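Local coordinates for protein catechol 2,3-dioxygenase (Rhodococcus sp., PDB 2WL9) that probably catalyses the iron-dependent extradiol ring cleavage of catechols during the breakdown of aromatic hydrocarbons, at residues 33-38 / 47-52; 40-45 / 99-104. One frame throughout, in Å; residues are numbered along the deposited sequence.

How the contacts relate
Both contacts lie in the N-terminal VOC module, whereas the iron is held by H149, H212, Y253 and E263, farther along in the second, glyoxalase-like part of the chain; neither contact supplies a metal ligand. The centres of contacts 1 and 2 are about 6 Å apart, and their segments alternate along the chain. Two polar links join them. D35 OD2 of contact 1 forms a salt bridge with R101 NH2 of contact 2 at 2.6 Å, and E37 OE2 is probably hydrogen-bonded to Y42 OH, also at 2.6 Å. Thus contact 1 ties together the loops flanking strand 40-44, while contact 2 connects that strand to the end of helix 94-100.

Contact 1 of 2, residues 33-38 / 47-52; sequences VDDGED and RWHHRI
With CG anti to the backbone N (chi1 173°), H49 extends its imidazole away from the 47-52 loop, and D35, whose CG stands anti to its own carbonyl carbon (chi1 -71°), reaches in from the opposite direction. The two meet in a hydrogen bond: H49 NE2 donates to D35 OD2 at 2.7 Å. The oxygen lies at the ring edge and uses its syn lone pair, but the carboxylate is turned out of the ring plane and the N-H...O angle is a bent 143°. The same OD2 has its stronger partner in R101 NH2, a salt bridge. An aspartate therefore suits this exposed turn, since its one carboxylate serves both an imidazole and a guanidinium; the acid would tend to favour a protonated H49 and the nearby R101 to oppose it. H49 ND1 is 2.8 Å from H50 ND1, in a hydrogen bond whose donor may be either residue, and bonds at both nitrogens should limit the ring's rotation.

These loops flank strand 40-44 in the first beta-alpha-beta-beta-beta module of the VOC fold. V33, at the end of outer strand 31-33, brings a branched apolar side chain across H49, with CG1 3.7 Å from NE2. Its other methyl, CG2, is 3.9 Å from H49 O, a buried carbonyl oxygen with no polar partner in the model. Y42 meets the H49 ring edge-to-face. Beside D35, D34 OD1 accepts from G36 N at 2.8 Å, an Asx turn that shapes the loop, where G36 adopts the positive phi that glycine takes easily.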
loop_
_atom_site.group_PDB
_atom_site.type_symbol
_atom_site.label_atom_id
_atom_site.label_comp_id
_atom_site.label_asym_id
_atom_site.label_seq_id
_atom_site.Cartn_x
_atom_site.Cartn_y
_atom_site.Cartn_z
ATOM N N VAL C 33 -12.366 24.350 29.830
ATOM C CA VAL C 33 -13.612 23.684 30.205
ATOM C C VAL C 33 -13.975 24.081 31.641
ATOM O O VAL C 33 -13.235 23.786 32.579
ATOM C CB VAL C 33 -13.488 22.146 30.069
ATOM C CG1 VAL C 33 -14.766 21.448 30.537
ATOM C CG2 VAL C 33 -13.161 21.753 28.624
ATOM N N ASP C 34 -15.110 24.768 31.797
ATOM C CA ASP C 34 -15.575 25.223 33.114
ATOM C C ASP C 34 -16.921 24.598 33.440
ATOM O O ASP C 34 -17.946 24.970 32.866
ATOM C CB ASP C 34 -15.677 26.755 33.145
ATOM C CG ASP C 34 -15.913 27.313 34.548
ATOM O OD1 ASP C 34 -16.401 26.586 35.443
ATOM O OD2 ASP C 34 -15.610 28.509 34.747
ATOM N N ASP C 35 -16.911 23.658 34.378
ATOM C CA ASP C 35 -18.119 22.936 34.761
ATOM C C ASP C 35 -18.847 23.577 35.939
ATOM O O ASP C 35 -19.777 22.991 36.499
ATOM C CB ASP C 35 -17.790 21.471 35.045
ATOM C CG ASP C 35 -17.457 20.696 33.778
ATOM O OD1 ASP C 35 -17.973 21.060 32.694
ATOM O OD2 ASP C 35 -16.682 19.727 33.869
ATOM N N GLY C 36 -18.420 24.781 36.304
ATOM C CA GLY C 36 -19.094 25.565 37.329
ATOM C C GLY C 36 -18.622 25.240 38.728
ATOM O O GLY C 36 -19.238 25.654 39.706
ATOM N N GLU C 37 -17.533 24.482 38.821
ATOM C CA GLU C 37 -16.916 24.205 40.107
ATOM C C GLU C 37 -16.243 25.466 40.600
ATOM O O GLU C 37 -15.515 26.136 39.861
ATOM C CB GLU C 37 -15.924 23.048 40.008
ATOM C CG GLU C 37 -16.599 21.683 39.971
ATOM C CD GLU C 37 -15.766 20.635 39.264
ATOM O OE1 GLU C 37 -15.640 19.512 39.802
ATOM O OE2 GLU C 37 -15.241 20.929 38.168
ATOM N N ASP C 38 -16.507 25.787 41.860
ATOM C CA ASP C 38 -16.063 27.032 42.465
ATOM C C ASP C 38 -14.544 27.129 42.634
ATOM O O ASP C 38 -14.013 28.225 42.813
ATOM C CB ASP C 38 -16.780 27.252 43.809
ATOM C CG ASP C 38 -16.869 25.979 44.654
ATOM O OD1 ASP C 38 -16.682 24.860 44.112
ATOM O OD2 ASP C 38 -17.140 26.099 45.869
ATOM N N ARG C 47 -10.424 14.570 22.603
ATOM C CA ARG C 47 -11.752 14.018 22.907
ATOM C C ARG C 47 -12.088 13.947 24.407
ATOM O O ARG C 47 -13.245 14.126 24.796
ATOM C CB ARG C 47 -11.855 12.608 22.342
ATOM C CG ARG C 47 -12.504 12.445 20.976
ATOM C CD ARG C 47 -12.910 10.962 20.808
ATOM N NE ARG C 47 -11.928 10.097 21.466
ATOM C CZ ARG C 47 -12.161 8.880 21.959
ATOM N NH1 ARG C 47 -13.360 8.305 21.872
ATOM N NH2 ARG C 47 -11.171 8.228 22.542
ATOM N N TRP C 48 -11.086 13.637 25.232
ATOM C CA TRP C 48 -11.267 13.506 26.682
ATOM C C TRP C 48 -11.838 14.785 27.270
ATOM O O TRP C 48 -11.498 15.882 26.825
ATOM C CB TRP C 48 -9.931 13.239 27.381
ATOM C CG TRP C 48 -9.307 11.891 27.153
ATOM C CD1 TRP C 48 -9.395 11.101 26.027
ATOM C CD2 TRP C 48 -8.427 11.209 28.054
ATOM N NE1 TRP C 48 -8.659 9.947 26.204
ATOM C CE2 TRP C 48 -8.051 9.994 27.435
ATOM C CE3 TRP C 48 -7.942 11.496 29.342
ATOM C CZ2 TRP C 48 -7.194 9.068 28.057
ATOM C CZ3 TRP C 48 -7.095 10.576 29.962
ATOM C CH2 TRP C 48 -6.730 9.376 29.318
ATOM N N HIS C 49 -12.700 14.643 28.273
ATOM C CA HIS C 49 -13.210 15.797 29.007
ATOM C C HIS C 49 -12.066 16.768 29.313
ATOM O O HIS C 49 -12.201 17.982 29.097
ATOM C CB HIS C 49 -13.898 15.350 30.300
ATOM C CG HIS C 49 -14.296 16.487 31.188
ATOM N ND1 HIS C 49 -13.517 16.912 32.244
ATOM C CD2 HIS C 49 -15.380 17.298 31.171
ATOM C CE1 HIS C 49 -14.106 17.930 32.843
ATOM N NE2 HIS C 49 -15.242 18.179 32.216
ATOM N N HIS C 50 -10.934 16.229 29.777
ATOM C CA HIS C 50 -9.755 17.048 30.089
ATOM C C HIS C 50 -8.458 16.240 30.152
ATOM O O HIS C 50 -8.483 15.021 30.368
ATOM C CB HIS C 50 -9.939 17.771 31.431
ATOM C CG HIS C 50 -9.896 16.854 32.614
ATOM N ND1 HIS C 50 -10.996 16.148 33.044
ATOM C CD2 HIS C 50 -8.881 16.511 33.440
ATOM C CE1 HIS C 50 -10.663 15.413 34.089
ATOM N NE2 HIS C 50 -9.384 15.609 34.346
ATOM N N ARG C 51 -7.330 16.938 29.985
ATOM C CA ARG C 51 -6.017 16.351 30.262
ATOM C C ARG C 51 -5.373 16.985 31.501
ATOM O O ARG C 51 -4.481 16.397 32.116
ATOM C CB ARG C 51 -5.056 16.491 29.067
ATOM C CG ARG C 51 -5.521 15.921 27.702
ATOM C CD ARG C 51 -6.260 14.581 27.759
ATOM N NE ARG C 51 -5.424 13.462 28.169
ATOM C CZ ARG C 51 -5.163 12.371 27.443
ATOM N NH1 ARG C 51 -5.668 12.195 26.231
ATOM N NH2 ARG C 51 -4.394 11.428 27.958
ATOM N N ILE C 52 -5.803 18.194 31.843
ATOM C CA ILE C 52 -5.232 18.929 32.970
ATOM C C ILE C 52 -6.337 19.567 33.807
ATOM O O ILE C 52 -7.282 20.138 33.266
ATOM C CB ILE C 52 -4.206 20.027 32.507
ATOM C CG1 ILE C 52 -3.131 19.435 31.585
ATOM C CG2 ILE C 52 -3.524 20.702 33.713
ATOM C CD1 ILE C 52 -2.232 20.474 30.885
#

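Contact 2 of 2, residues 40-45 / 99-104; sequences RIYLRM and ERRVLG
The guanidinium of R40 receives E99 OE2 at its edge, close to its plane, while the carboxylate is turned 45° from it; Y42 and R101 meet with ring and guanidinium planes 67° apart. R40 NH1 donates fairly straight (156°) to E99 OE2 at 2.9 Å, on the oxygen's anti side and tilted out of the carboxylate plane, and R40 NH2 adds a weak bond at 3.4 Å. Long side chains suit both places, since R40 CA and E99 CA are 11.1 Å apart: E99 runs out extended from the helix, and R40 bends at its third torsion to reach the acid. R100 NH1, a long 3.7 Å from E99 OE1, completes a salt-bridge network by charge alone, no N-H pointing at the oxygen.

One water links three of the groups, accepting from R40 NH1 at 3.1 Å and donating to Y42 OH and E99 O, each at 2.8 Å. A tyrosine suits this buried place: its ring packs against H49, H50 and V53, and its hydroxyl is held chiefly by E37, R101 NH2 adding a weak bond. R101, paired mainly with D35, has the positive phi of a Schellman motif, and its long chain reaches back to Y42. Strand 40-44, between strands 31-33 and 52-56, is thus joined to helix 94-100, which precedes strand 104-109 of the same sheet.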
loop_
_atom_site.group_PDB
_atom_site.type_symbol
_atom_site.label_atom_id
_atom_site.label_comp_id
_atom_site.label_asym_id
_atom_site.label_seq_id
_atom_site.Cartn_x
_atom_site.Cartn_y
_atom_site.Cartn_z
ATOM N N ARG C 40 -12.056 25.097 40.632
ATOM C CA ARG C 40 -11.258 24.486 39.574
ATOM C C ARG C 40 -11.844 24.667 38.180
ATOM O O ARG C 40 -13.050 24.835 38.013
ATOM C CB ARG C 40 -11.034 23.000 39.870
ATOM C CG ARG C 40 -12.266 22.124 39.705
ATOM C CD ARG C 40 -12.045 20.761 40.335
ATOM N NE ARG C 40 -12.128 20.838 41.790
ATOM C CZ ARG C 40 -11.871 19.826 42.612
ATOM N NH1 ARG C 40 -11.508 18.641 42.123
ATOM N NH2 ARG C 40 -11.978 20.001 43.921
ATOM N N ILE C 41 -10.959 24.648 37.189
ATOM C CA ILE C 41 -11.346 24.549 35.787
ATOM C C ILE C 41 -10.440 23.511 35.126
ATOM O O ILE C 41 -9.555 22.948 35.787
ATOM C CB ILE C 41 -11.276 25.917 35.053
ATOM C CG1 ILE C 41 -9.861 26.499 35.109
ATOM C CG2 ILE C 41 -12.318 26.892 35.614
ATOM C CD1 ILE C 41 -9.621 27.629 34.128
ATOM N N TYR C 42 -10.668 23.242 33.844
ATOM C CA TYR C 42 -9.931 22.185 33.147
ATOM C C TYR C 42 -9.363 22.658 31.815
ATOM O O TYR C 42 -9.907 23.554 31.168
ATOM C CB TYR C 42 -10.816 20.956 32.891
ATOM C CG TYR C 42 -11.548 20.422 34.104
ATOM C CD1 TYR C 42 -11.064 19.324 34.814
ATOM C CD2 TYR C 42 -12.731 21.022 34.534
ATOM C CE1 TYR C 42 -11.737 18.845 35.935
ATOM C CE2 TYR C 42 -13.404 20.561 35.641
ATOM C CZ TYR C 42 -12.911 19.473 36.337
ATOM O OH TYR C 42 -13.602 19.031 37.433
ATOM N N LEU C 43 -8.268 22.030 31.403
ATOM C CA LEU C 43 -7.727 22.274 30.075
ATOM C C LEU C 43 -7.873 21.001 29.263
ATOM O O LEU C 43 -7.461 19.933 29.685
ATOM C CB LEU C 43 -6.265 22.726 30.150
ATOM C CG LEU C 43 -5.979 24.009 30.940
ATOM C CD1 LEU C 43 -4.469 24.178 31.175
ATOM C CD2 LEU C 43 -6.565 25.243 30.265
ATOM N N ARG C 44 -8.476 21.132 28.093
ATOM C CA ARG C 44 -8.784 19.993 27.237
ATOM C C ARG C 44 -7.892 20.043 25.999
ATOM O O ARG C 44 -7.654 21.121 25.451
ATOM C CB ARG C 44 -10.268 20.068 26.867
ATOM C CG ARG C 44 -10.760 19.019 25.909
ATOM C CD ARG C 44 -12.242 19.205 25.650
ATOM N NE ARG C 44 -12.830 18.000 25.077
ATOM C CZ ARG C 44 -13.818 17.984 24.189
ATOM N NH1 ARG C 44 -14.335 19.118 23.726
ATOM N NH2 ARG C 44 -14.265 16.822 23.740
ATOM N N MET C 45 -7.386 18.882 25.573
ATOM C CA MET C 45 -6.474 18.808 24.426
ATOM C C MET C 45 -7.016 17.932 23.295
ATOM O O MET C 45 -6.459 17.921 22.185
ATOM C CB MET C 45 -5.108 18.253 24.850
ATOM C CG MET C 45 -4.351 19.087 25.873
ATOM S SD MET C 45 -2.883 18.229 26.456
ATOM C CE MET C 45 -1.867 18.182 24.977
ATOM N N GLU C 99 -14.754 12.508 40.821
ATOM C CA GLU C 99 -14.042 13.779 40.917
ATOM C C GLU C 99 -12.996 13.932 39.800
ATOM O O GLU C 99 -12.978 14.941 39.080
ATOM C CB GLU C 99 -13.387 13.924 42.297
ATOM C CG GLU C 99 -13.007 15.351 42.625
ATOM C CD GLU C 99 -12.068 15.466 43.813
ATOM O OE1 GLU C 99 -11.690 14.430 44.407
ATOM O OE2 GLU C 99 -11.703 16.610 44.151
ATOM N N ARG C 100 -12.148 12.920 39.653
ATOM C CA ARG C 100 -11.115 12.883 38.611
ATOM C C ARG C 100 -11.680 12.649 37.202
ATOM O O ARG C 100 -10.937 12.693 36.213
ATOM C CB ARG C 100 -10.083 11.794 38.941
ATOM C CG ARG C 100 -9.309 12.012 40.245
ATOM C CD ARG C 100 -8.328 13.185 40.162
ATOM N NE ARG C 100 -7.459 13.197 41.337
ATOM C CZ ARG C 100 -7.613 13.990 42.397
ATOM N NH1 ARG C 100 -8.585 14.895 42.441
ATOM N NH2 ARG C 100 -6.768 13.889 43.411
ATOM N N ARG C 101 -12.990 12.421 37.119
ATOM C CA ARG C 101 -13.702 12.033 35.876
ATOM C C ARG C 101 -13.174 10.722 35.287
ATOM O O ARG C 101 -12.860 10.635 34.090
ATOM C CB ARG C 101 -13.702 13.144 34.807
ATOM C CG ARG C 101 -13.979 14.545 35.300
ATOM C CD ARG C 101 -15.320 14.653 36.005
ATOM N NE ARG C 101 -15.575 16.045 36.349
ATOM C CZ ARG C 101 -16.185 16.907 35.544
ATOM N NH1 ARG C 101 -16.622 16.519 34.349
ATOM N NH2 ARG C 101 -16.354 18.165 35.938
ATOM N N VAL C 102 -13.083 9.709 36.141
ATOM C CA VAL C 102 -12.629 8.372 35.751
ATOM C C VAL C 102 -13.565 7.324 36.351
ATOM O O VAL C 102 -14.432 7.649 37.173
ATOM C CB VAL C 102 -11.161 8.084 36.190
ATOM C CG1 VAL C 102 -10.194 9.057 35.530
ATOM C CG2 VAL C 102 -11.013 8.097 37.729
ATOM N N LEU C 103 -13.394 6.073 35.939
ATOM C CA LEU C 103 -14.228 4.995 36.463
ATOM C C LEU C 103 -13.682 4.340 37.724
ATOM O O LEU C 103 -14.452 3.939 38.602
ATOM C CB LEU C 103 -14.449 3.925 35.403
ATOM C CG LEU C 103 -15.304 4.274 34.189
ATOM C CD1 LEU C 103 -15.349 3.051 33.288
ATOM C CD2 LEU C 103 -16.718 4.711 34.590
ATOM N N GLY C 104 -12.362 4.207 37.792
ATOM C CA GLY C 104 -11.696 3.589 38.933
ATOM C C GLY C 104 -10.329 4.203 39.116
ATOM O O GLY C 104 -9.708 4.657 38.149
HETATM O O HOH W 1 -11.965 17.562 39.245
#